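Local coordinates for protein kirola (Actinidia deliciosa, PDB 4IGV) that is of uncertain function but is a kiwifruit allergen of the ripening-related family and may, like its Bet v 1 relatives, bind small apolar molecules, at residues N112-T117 with E139-I144; Y21-F24 with Y29-S32; F99-Q104 with N131-F136. All coordinates share one frame; numbering follows the deposited sequence. Where two conformers were deposited one is given.

Contact 1: residues N112-T117 with E139-I144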
loop_
_atom_site.group_PDB
_atom_site.type_symbol
_atom_site.label_atom_id
_atom_site.label_comp_id
_atom_site.label_asym_id
_atom_site.label_seq_id
_atom_site.Cartn_x
_atom_site.Cartn_y
_atom_site.Cartn_z
ATOM N N ASN A 112 7.191 -8.465 -14.840
ATOM C CA ASN A 112 6.883 -8.263 -13.456
ATOM C C ASN A 112 5.908 -7.088 -13.444
ATOM O O ASN A 112 6.132 -6.075 -14.140
ATOM C CB ASN A 112 8.145 -7.853 -12.660
ATOM C CG ASN A 112 9.232 -8.909 -12.651
ATOM O OD1 ASN A 112 9.208 -9.803 -11.806
ATOM N ND2 ASN A 112 10.151 -8.850 -13.617
ATOM N N SER A 113 4.838 -7.214 -12.679
ATOM C CA SER A 113 3.957 -6.092 -12.473
ATOM C C SER A 113 3.400 -6.067 -11.074
ATOM O O SER A 113 3.398 -7.087 -10.364
ATOM C CB SER A 113 2.838 -6.083 -13.472
ATOM O OG SER A 113 2.021 -7.209 -13.252
ATOM N N VAL A 114 2.914 -4.906 -10.671
ATOM C CA VAL A 114 2.276 -4.686 -9.371
ATOM C C VAL A 114 0.897 -4.121 -9.604
ATOM O O VAL A 114 0.757 -3.126 -10.361
ATOM C CB VAL A 114 3.153 -3.718 -8.524
ATOM C CG1 VAL A 114 2.489 -3.479 -7.143
ATOM C CG2 VAL A 114 4.587 -4.244 -8.381
ATOM N N THR A 115 -0.110 -4.751 -9.023
ATOM C CA THR A 115 -1.439 -4.249 -9.123
ATOM C C THR A 115 -1.886 -3.752 -7.766
ATOM O O THR A 115 -1.826 -4.488 -6.767
ATOM C CB THR A 115 -2.389 -5.356 -9.593
ATOM O OG1 THR A 115 -1.985 -5.754 -10.902
ATOM C CG2 THR A 115 -3.834 -4.793 -9.727
ATOM N N TRP A 116 -2.357 -2.516 -7.751
ATOM C CA TRP A 116 -2.904 -1.873 -6.544
ATOM C C TRP A 116 -4.433 -1.828 -6.696
ATOM O O TRP A 116 -4.939 -1.347 -7.731
ATOM C CB TRP A 116 -2.357 -0.432 -6.470
ATOM C CG TRP A 116 -0.920 -0.357 -6.133
ATOM C CD1 TRP A 116 0.099 -0.283 -7.009
ATOM C CD2 TRP A 116 -0.344 -0.233 -4.826
ATOM N NE1 TRP A 116 1.307 -0.226 -6.333
ATOM C CE2 TRP A 116 1.040 -0.126 -4.994
ATOM C CE3 TRP A 116 -0.872 -0.111 -3.562
ATOM C CZ2 TRP A 116 1.910 0.004 -3.924
ATOM C CZ3 TRP A 116 -0.020 0.009 -2.489
ATOM C CH2 TRP A 116 1.366 0.124 -2.680
ATOM N N THR A 117 -5.148 -2.343 -5.715
ATOM C CA THR A 117 -6.576 -2.311 -5.702
ATOM C C THR A 117 -7.052 -1.664 -4.425
ATOM O O THR A 117 -6.645 -2.086 -3.335
ATOM C CB THR A 117 -7.183 -3.730 -5.864
ATOM O OG1 THR A 117 -6.748 -4.344 -7.045
ATOM C CG2 THR A 117 -8.733 -3.681 -5.867
ATOM N N GLU A 139 3.651 6.114 -7.066
ATOM C CA GLU A 139 4.933 6.832 -6.898
ATOM C C GLU A 139 5.853 6.006 -6.053
ATOM O O GLU A 139 7.017 5.777 -6.377
ATOM C CB GLU A 139 4.772 8.190 -6.187
ATOM C CG GLU A 139 6.104 8.970 -6.298
ATOM C CD GLU A 139 6.288 10.166 -5.389
ATOM O OE1 GLU A 139 5.287 10.823 -5.014
ATOM O OE2 GLU A 139 7.488 10.437 -5.084
ATOM N N ILE A 140 5.328 5.534 -4.929
ATOM C CA ILE A 140 6.090 4.645 -4.046
ATOM C C ILE A 140 6.648 3.462 -4.839
ATOM O O ILE A 140 7.817 3.114 -4.713
ATOM C CB ILE A 140 5.290 4.181 -2.831
ATOM C CG1 ILE A 140 5.098 5.365 -1.890
ATOM C CG2 ILE A 140 6.023 3.021 -2.143
ATOM C CD1 ILE A 140 4.047 5.059 -0.831
ATOM N N THR A 141 5.801 2.873 -5.690
ATOM C CA THR A 141 6.204 1.758 -6.509
ATOM C C THR A 141 7.389 2.138 -7.409
ATOM O O THR A 141 8.366 1.402 -7.519
ATOM C CB THR A 141 5.017 1.283 -7.382
ATOM O OG1 THR A 141 3.929 0.911 -6.516
ATOM C CG2 THR A 141 5.387 0.115 -8.280
ATOM N N LYS A 142 7.320 3.300 -8.029
ATOM C CA LYS A 142 8.398 3.768 -8.897
ATOM C C LYS A 142 9.678 4.075 -8.127
ATOM O O LYS A 142 10.787 3.791 -8.621
ATOM C CB LYS A 142 7.921 4.964 -9.720
ATOM C CG LYS A 142 6.865 4.593 -10.762
ATOM C CD LYS A 142 6.294 5.796 -11.441
ATOM C CE LYS A 142 5.162 5.422 -12.354
ATOM N NZ LYS A 142 4.610 6.658 -12.986
ATOM N N ASP A 143 9.509 4.587 -6.906
ATOM C CA ASP A 143 10.675 4.824 -6.041
ATOM C C ASP A 143 11.345 3.503 -5.682
ATOM O O ASP A 143 12.566 3.447 -5.699
ATOM C CB ASP A 143 10.275 5.587 -4.809
ATOM C CG ASP A 143 10.037 7.055 -5.070
ATOM O OD1 ASP A 143 10.436 7.585 -6.139
ATOM O OD2 ASP A 143 9.455 7.744 -4.208
ATOM N N ILE A 144 10.538 2.469 -5.392
ATOM C CA ILE A 144 11.136 1.177 -5.044
ATOM C C ILE A 144 11.859 0.607 -6.245
ATOM O O ILE A 144 12.992 0.126 -6.150
ATOM C CB ILE A 144 10.079 0.218 -4.509
ATOM C CG1 ILE A 144 9.533 0.682 -3.168
ATOM C CG2 ILE A 144 10.633 -1.215 -4.480
ATOM C CD1 ILE A 144 8.209 -0.027 -2.746
#
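Trp116 reaches from strand 112-122 to helix 131-145 and gives its indole N-H to Thr141: NE1 lies 2.9 Å from Thr141 OG1. The bond is bent, with an angle of 133° at the hydrogen, and the hydroxyl oxygen sits at the pyrrole edge of the ring, tilted 20° from its plane. OG1 has a second partner in the carbonyl of Cys137, one helical turn back, so the buried hydroxyl accepts from the indole and can donate to its own helix. Beside this polar link the packing is lighter, for Val114 CG2 comes only to 4.4 Å from Thr141 CG2. A chi1 of -59° sets Thr141 OG1 beside its backbone N and CG2 anti to it, which sends the hydroxyl to the indole and the methyl to Val114; Phe20 of helix 17-25 touches both Val114 and Thr141. The setting is the Bet v 1 fold, a curved antiparallel sheet packed around a long C-terminal helix, and Trp116 and Thr141 meet on the inner side of that sheet. The closest CA atoms, those of Val114 and Thr141, stand 8.1 Å apart, so side chains alone bridge the layers. On the outer side of the helix Lys142 is exposed, while Asp143 is partly so and hydrogen-bonds to Ser35. On the other face of the strand Thr115 and Thr117 lie against Val8 of strand 4-12, partly open to solvent.

Contact 2: residues Y21-F24 with Y29-S32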
loop_
_atom_site.group_PDB
_atom_site.type_symbol
_atom_site.label_atom_id
_atom_site.label_comp_id
_atom_site.label_asym_id
_atom_site.label_seq_id
_atom_site.Cartn_x
_atom_site.Cartn_y
_atom_site.Cartn_z
ATOM N N TYR A 21 7.428 -8.074 -3.558
ATOM C CA TYR A 21 6.578 -8.752 -2.591
ATOM C C TYR A 21 7.246 -8.955 -1.240
ATOM O O TYR A 21 6.593 -8.821 -0.212
ATOM C CB TYR A 21 6.046 -10.075 -3.145
ATOM C CG TYR A 21 4.919 -10.653 -2.289
ATOM C CD1 TYR A 21 3.717 -10.001 -2.125
ATOM C CD2 TYR A 21 5.091 -11.810 -1.601
ATOM C CE1 TYR A 21 2.701 -10.536 -1.317
ATOM C CE2 TYR A 21 4.144 -12.387 -0.819
ATOM C CZ TYR A 21 2.941 -11.757 -0.642
ATOM O OH TYR A 21 1.948 -12.323 0.147
ATOM N N GLU A 22 8.511 -9.265 -1.231
ATOM C CA GLU A 22 9.288 -9.370 0.018
ATOM C C GLU A 22 9.108 -8.097 0.830
ATOM O O GLU A 22 8.920 -8.134 2.074
ATOM C CB GLU A 22 10.783 -9.544 -0.322
ATOM C CG GLU A 22 11.773 -9.448 0.891
ATOM C CD GLU A 22 11.687 -10.704 1.647
ATOM O OE1 GLU A 22 10.912 -11.631 1.201
ATOM O OE2 GLU A 22 12.513 -10.798 2.614
ATOM N N ILE A 23 9.237 -6.959 0.166
ATOM C CA ILE A 23 9.097 -5.670 0.842
ATOM C C ILE A 23 7.709 -5.520 1.426
ATOM O O ILE A 23 7.527 -5.177 2.588
ATOM C CB ILE A 23 9.465 -4.481 -0.075
ATOM C CG1 ILE A 23 10.937 -4.594 -0.435
ATOM C CG2 ILE A 23 9.046 -3.126 0.582
ATOM C CD1 ILE A 23 11.322 -3.691 -1.649
ATOM N N PHE A 24 6.675 -5.717 0.625
ATOM C CA PHE A 24 5.316 -5.484 1.089
ATOM C C PHE A 24 4.801 -6.473 2.103
ATOM O O PHE A 24 3.957 -6.130 2.928
ATOM C CB PHE A 24 4.366 -5.314 -0.098
ATOM C CG PHE A 24 4.414 -3.888 -0.624
ATOM C CD1 PHE A 24 5.340 -3.483 -1.501
ATOM C CD2 PHE A 24 3.621 -2.921 -0.029
ATOM C CE1 PHE A 24 5.398 -2.158 -1.888
ATOM C CE2 PHE A 24 3.688 -1.588 -0.445
ATOM C CZ PHE A 24 4.589 -1.243 -1.377
ATOM N N TYR A 29 9.018 -1.820 6.374
ATOM C CA TYR A 29 9.813 -0.723 6.872
ATOM C C TYR A 29 10.837 -0.190 5.863
ATOM O O TYR A 29 11.255 0.966 5.951
ATOM C CB TYR A 29 10.512 -1.058 8.178
ATOM C CG TYR A 29 11.343 -2.324 8.128
ATOM C CD1 TYR A 29 12.633 -2.288 7.632
ATOM C CD2 TYR A 29 10.857 -3.548 8.543
ATOM C CE1 TYR A 29 13.398 -3.432 7.578
ATOM C CE2 TYR A 29 11.611 -4.686 8.493
ATOM C CZ TYR A 29 12.890 -4.631 7.995
ATOM O OH TYR A 29 13.642 -5.804 7.970
ATOM N N LEU A 30 11.243 -1.017 4.893
ATOM C CA LEU A 30 12.212 -0.525 3.892
ATOM C C LEU A 30 11.647 0.628 3.050
ATOM O O LEU A 30 12.422 1.358 2.444
ATOM C CB LEU A 30 12.641 -1.663 2.967
ATOM C CG LEU A 30 13.481 -2.719 3.610
ATOM C CD1 LEU A 30 13.749 -3.845 2.640
ATOM C CD2 LEU A 30 14.824 -2.175 4.161
ATOM N N ILE A 31 10.323 0.796 2.980
ATOM C CA ILE A 31 9.769 1.850 2.118
ATOM C C ILE A 31 10.011 3.240 2.682
ATOM O O ILE A 31 9.933 4.224 1.938
ATOM C CB ILE A 31 8.276 1.661 1.724
ATOM C CG1 ILE A 31 7.333 1.852 2.931
ATOM C CG2 ILE A 31 8.093 0.334 0.904
ATOM C CD1 ILE A 31 5.832 1.819 2.600
ATOM N N SER A 32 10.281 3.348 3.982
ATOM C CA SER A 32 10.780 4.635 4.504
ATOM C C SER A 32 12.072 5.023 3.811
ATOM O O SER A 32 12.204 6.167 3.351
ATOM C CB SER A 32 10.993 4.545 6.001
ATOM O OG SER A 32 9.745 4.215 6.571
#
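This is a small, wholly apolar contact between two consecutive short helices, 17-25 and 30-34, the pair that in the Bet v 1 fold lies beside the C-terminal part of the long helix. Ile23 is central to it and touches both Leu30 and Ile31. Its CG2 methyl meets the CG2 methyl of Ile31 at 3.6 Å, the two branched side chains crossing at a slant. Its other branch goes to Leu30, where Ile23 CG1 and Leu30 CD1 are 4.2 Å apart. In Ile31 the CG1 branch sits between the backbone N and the carbonyl carbon (chi1 69°), which leaves CG2 anti to the carbonyl carbon and aimed at the first helix. Phe24 adds a looser touch: CB starts away from the second helix, yet the ring swings back until CZ lies 4.5 Å from Ile31 CG2, a marginal and oblique approach. The Ile31 distances are those of one of its two modelled conformers. The backbones come near, 6.7 Å between the CA atoms of Ile23 and Leu30. Ile144 of helix 131-145 packs on Ile23, Phe24 and Ile31, placing the long helix against the seam. With only aliphatic branches and a ring tip meeting, the junction depends on complementary shape and the exclusion of water.

Contact 3: residues F99-Q104 with N131-F136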
loop_
_atom_site.group_PDB
_atom_site.type_symbol
_atom_site.label_atom_id
_atom_site.label_comp_id
_atom_site.label_asym_id
_atom_site.label_seq_id
_atom_site.Cartn_x
_atom_site.Cartn_y
_atom_site.Cartn_z
ATOM N N PHE A 99 -11.811 1.164 4.187
ATOM C CA PHE A 99 -10.791 1.287 3.166
ATOM C C PHE A 99 -9.845 0.104 3.246
ATOM O O PHE A 99 -9.244 -0.135 4.282
ATOM C CB PHE A 99 -10.024 2.603 3.321
ATOM C CG PHE A 99 -9.501 3.176 2.014
ATOM C CD1 PHE A 99 -10.004 4.305 1.506
ATOM C CD2 PHE A 99 -8.503 2.523 1.273
ATOM C CE1 PHE A 99 -9.546 4.823 0.312
ATOM C CE2 PHE A 99 -8.075 3.052 0.085
ATOM C CZ PHE A 99 -8.585 4.179 -0.366
ATOM N N ILE A 100 -9.741 -0.619 2.135
ATOM C CA ILE A 100 -8.870 -1.778 2.001
ATOM C C ILE A 100 -7.957 -1.548 0.799
ATOM O O ILE A 100 -8.376 -1.029 -0.221
ATOM C CB ILE A 100 -9.688 -3.056 1.714
ATOM C CG1 ILE A 100 -10.728 -3.288 2.830
ATOM C CG2 ILE A 100 -8.775 -4.197 1.578
ATOM C CD1 ILE A 100 -10.210 -3.319 4.028
ATOM N N ILE A 101 -6.684 -1.887 0.959
ATOM C CA ILE A 101 -5.704 -1.779 -0.105
ATOM C C ILE A 101 -5.088 -3.149 -0.317
ATOM O O ILE A 101 -4.582 -3.767 0.595
ATOM C CB ILE A 101 -4.573 -0.798 0.259
ATOM C CG1 ILE A 101 -5.169 0.611 0.426
ATOM C CG2 ILE A 101 -3.449 -0.783 -0.836
ATOM C CD1 ILE A 101 -4.133 1.669 0.871
ATOM N N ILE A 102 -5.176 -3.636 -1.534
ATOM C CA ILE A 102 -4.586 -4.924 -1.932
ATOM C C ILE A 102 -3.430 -4.659 -2.846
ATOM O O ILE A 102 -3.561 -3.908 -3.837
ATOM C CB ILE A 102 -5.603 -5.818 -2.655
ATOM C CG1 ILE A 102 -6.901 -5.947 -1.895
ATOM C CG2 ILE A 102 -4.989 -7.189 -2.900
ATOM C CD1 ILE A 102 -8.002 -6.640 -2.756
ATOM N N VAL A 103 -2.283 -5.225 -2.518
ATOM C CA VAL A 103 -1.079 -5.165 -3.368
ATOM C C VAL A 103 -0.849 -6.589 -3.869
ATOM O O VAL A 103 -0.774 -7.515 -3.097
ATOM C CB VAL A 103 0.193 -4.718 -2.593
ATOM C CG1 VAL A 103 1.314 -4.417 -3.614
ATOM C CG2 VAL A 103 -0.063 -3.521 -1.710
ATOM N N GLN A 104 -0.768 -6.763 -5.176
ATOM C CA GLN A 104 -0.561 -8.085 -5.749
ATOM C C GLN A 104 0.494 -8.030 -6.839
ATOM O O GLN A 104 0.399 -7.203 -7.744
ATOM C CB GLN A 104 -1.901 -8.606 -6.330
ATOM C CG GLN A 104 -1.828 -10.021 -6.738
ATOM C CD GLN A 104 -1.483 -10.215 -8.186
ATOM O OE1 GLN A 104 -1.990 -9.485 -9.065
ATOM N NE2 GLN A 104 -0.634 -11.206 -8.471
ATOM N N ASN A 131 -8.068 9.250 -5.826
ATOM C CA ASN A 131 -7.052 9.320 -6.876
ATOM C C ASN A 131 -5.689 9.759 -6.372
ATOM O O ASN A 131 -4.679 9.236 -6.803
ATOM C CB ASN A 131 -7.522 10.232 -8.031
ATOM C CG ASN A 131 -8.664 9.594 -8.802
ATOM O OD1 ASN A 131 -8.467 8.580 -9.484
ATOM N ND2 ASN A 131 -9.839 10.133 -8.663
ATOM N N THR A 132 -5.668 10.695 -5.440
ATOM C CA THR A 132 -4.414 11.197 -4.929
ATOM C C THR A 132 -3.677 10.085 -4.200
ATOM O O THR A 132 -2.470 9.950 -4.313
ATOM C CB THR A 132 -4.623 12.424 -3.990
ATOM O OG1 THR A 132 -5.216 13.504 -4.752
ATOM C CG2 THR A 132 -3.318 12.891 -3.416
ATOM N N LEU A 133 -4.403 9.233 -3.476
ATOM C CA LEU A 133 -3.760 8.122 -2.784
ATOM C C LEU A 133 -3.219 7.075 -3.777
ATOM O O LEU A 133 -2.154 6.500 -3.596
ATOM C CB LEU A 133 -4.763 7.472 -1.802
ATOM C CG LEU A 133 -4.165 6.430 -0.890
ATOM C CD1 LEU A 133 -3.149 7.043 0.119
ATOM C CD2 LEU A 133 -5.226 5.611 -0.155
ATOM N N MET A 134 -3.983 6.828 -4.840
ATOM C CA MET A 134 -3.474 5.914 -5.870
ATOM C C MET A 134 -2.206 6.448 -6.521
ATOM O O MET A 134 -1.249 5.696 -6.701
ATOM C CB MET A 134 -4.549 5.602 -6.925
ATOM C CG MET A 134 -4.072 4.619 -7.962
ATOM S SD MET A 134 -3.665 2.964 -7.293
ATOM C CE MET A 134 -5.299 2.298 -7.108
ATOM N N ASN A 135 -2.170 7.733 -6.828
ATOM C CA ASN A 135 -0.962 8.339 -7.393
ATOM C C ASN A 135 0.200 8.163 -6.448
ATOM O O ASN A 135 1.305 7.846 -6.864
ATOM C CB ASN A 135 -1.182 9.833 -7.664
ATOM C CG ASN A 135 -2.210 10.109 -8.774
ATOM O OD1 ASN A 135 -2.428 9.271 -9.654
ATOM N ND2 ASN A 135 -2.820 11.320 -8.743
ATOM N N PHE A 136 -0.053 8.313 -5.155
ATOM C CA PHE A 136 0.956 8.141 -4.113
ATOM C C PHE A 136 1.541 6.733 -4.116
ATOM O O PHE A 136 2.729 6.510 -4.024
ATOM C CB PHE A 136 0.315 8.609 -2.793
ATOM C CG PHE A 136 1.030 8.271 -1.506
ATOM C CD1 PHE A 136 1.865 9.183 -0.877
ATOM C CD2 PHE A 136 0.766 7.081 -0.900
ATOM C CE1 PHE A 136 2.440 8.852 0.358
ATOM C CE2 PHE A 136 1.350 6.752 0.305
ATOM C CZ PHE A 136 2.206 7.666 0.902
#
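The strand 99-104 and the first turns of helix 131-145 face each other at a distance that backbone atoms do not bridge: the nearest CA atoms, those of Ile101 and Met134, are 9.9 Å apart. The strand is paired on both edges, Phe99, Ile101 and Val103 bonding to strand 82-88 and Ile100 and Ile102 to strand 112-122. In the helix the usual i to i+4 bonds run from Asn135 N to Asn131 O (2.9 Å) and from Phe136 N to Thr132 O (3.0 Å).

Leu133 alone carries the helix side of the contact, through one methyl. Its CD2 lies 3.7 Å from Phe99 CZ and 3.8 Å from Phe99 CE2, touching the far end of the ring obliquely. The two side chains come from opposite directions, one from the sheet and one from the helix. Leu133 CG is anti to the backbone N (chi1 -172°), which extends the side chain toward the strand. The same CD2 also approaches Ile101, whose CD1 stands 4.2 Å away at the end of an extended CG1 branch (chi2 177°). Around this cluster the Phe99 ring makes edge-to-face contacts with Tyr96 and Phe118, while Leu92 packs on Leu133. Met134, next along the helix, turns to Trp116 and Phe118 of the neighbouring strand instead.

The arrangement joins the inner face of the Bet v 1 sheet to the N-terminal part of the long helix. Since one leucine methyl, a ring end and an isoleucine tip are all that meet, with 89 Å² buried, the attraction is dispersive and hydrophobic and probably imposes little directional constraint on how the helix sits over this strand.

Overall arrangement
From the N terminus, contact 2 closes first: four residues separate 21-24 from 29-32, so it brings helices 17-25 and 30-34 together in a short local loop that closes, along the chain, before the others open. Contact 3 then opens on strand 96-107 and contact 1 on the next strand, 112-122; contact 3 closes at 131-136 before contact 1 closes at 139-144, so the two cross. Their strands are neighbours in the sheet and share backbone bonds, and both end on helix 131-145, fixing it to the sheet at successive levels. Contact 2 meets contact 1 through Ile144 and where Phe24 packs on Trp116, and meets contact 3 more lightly where Phe24 nears Val103.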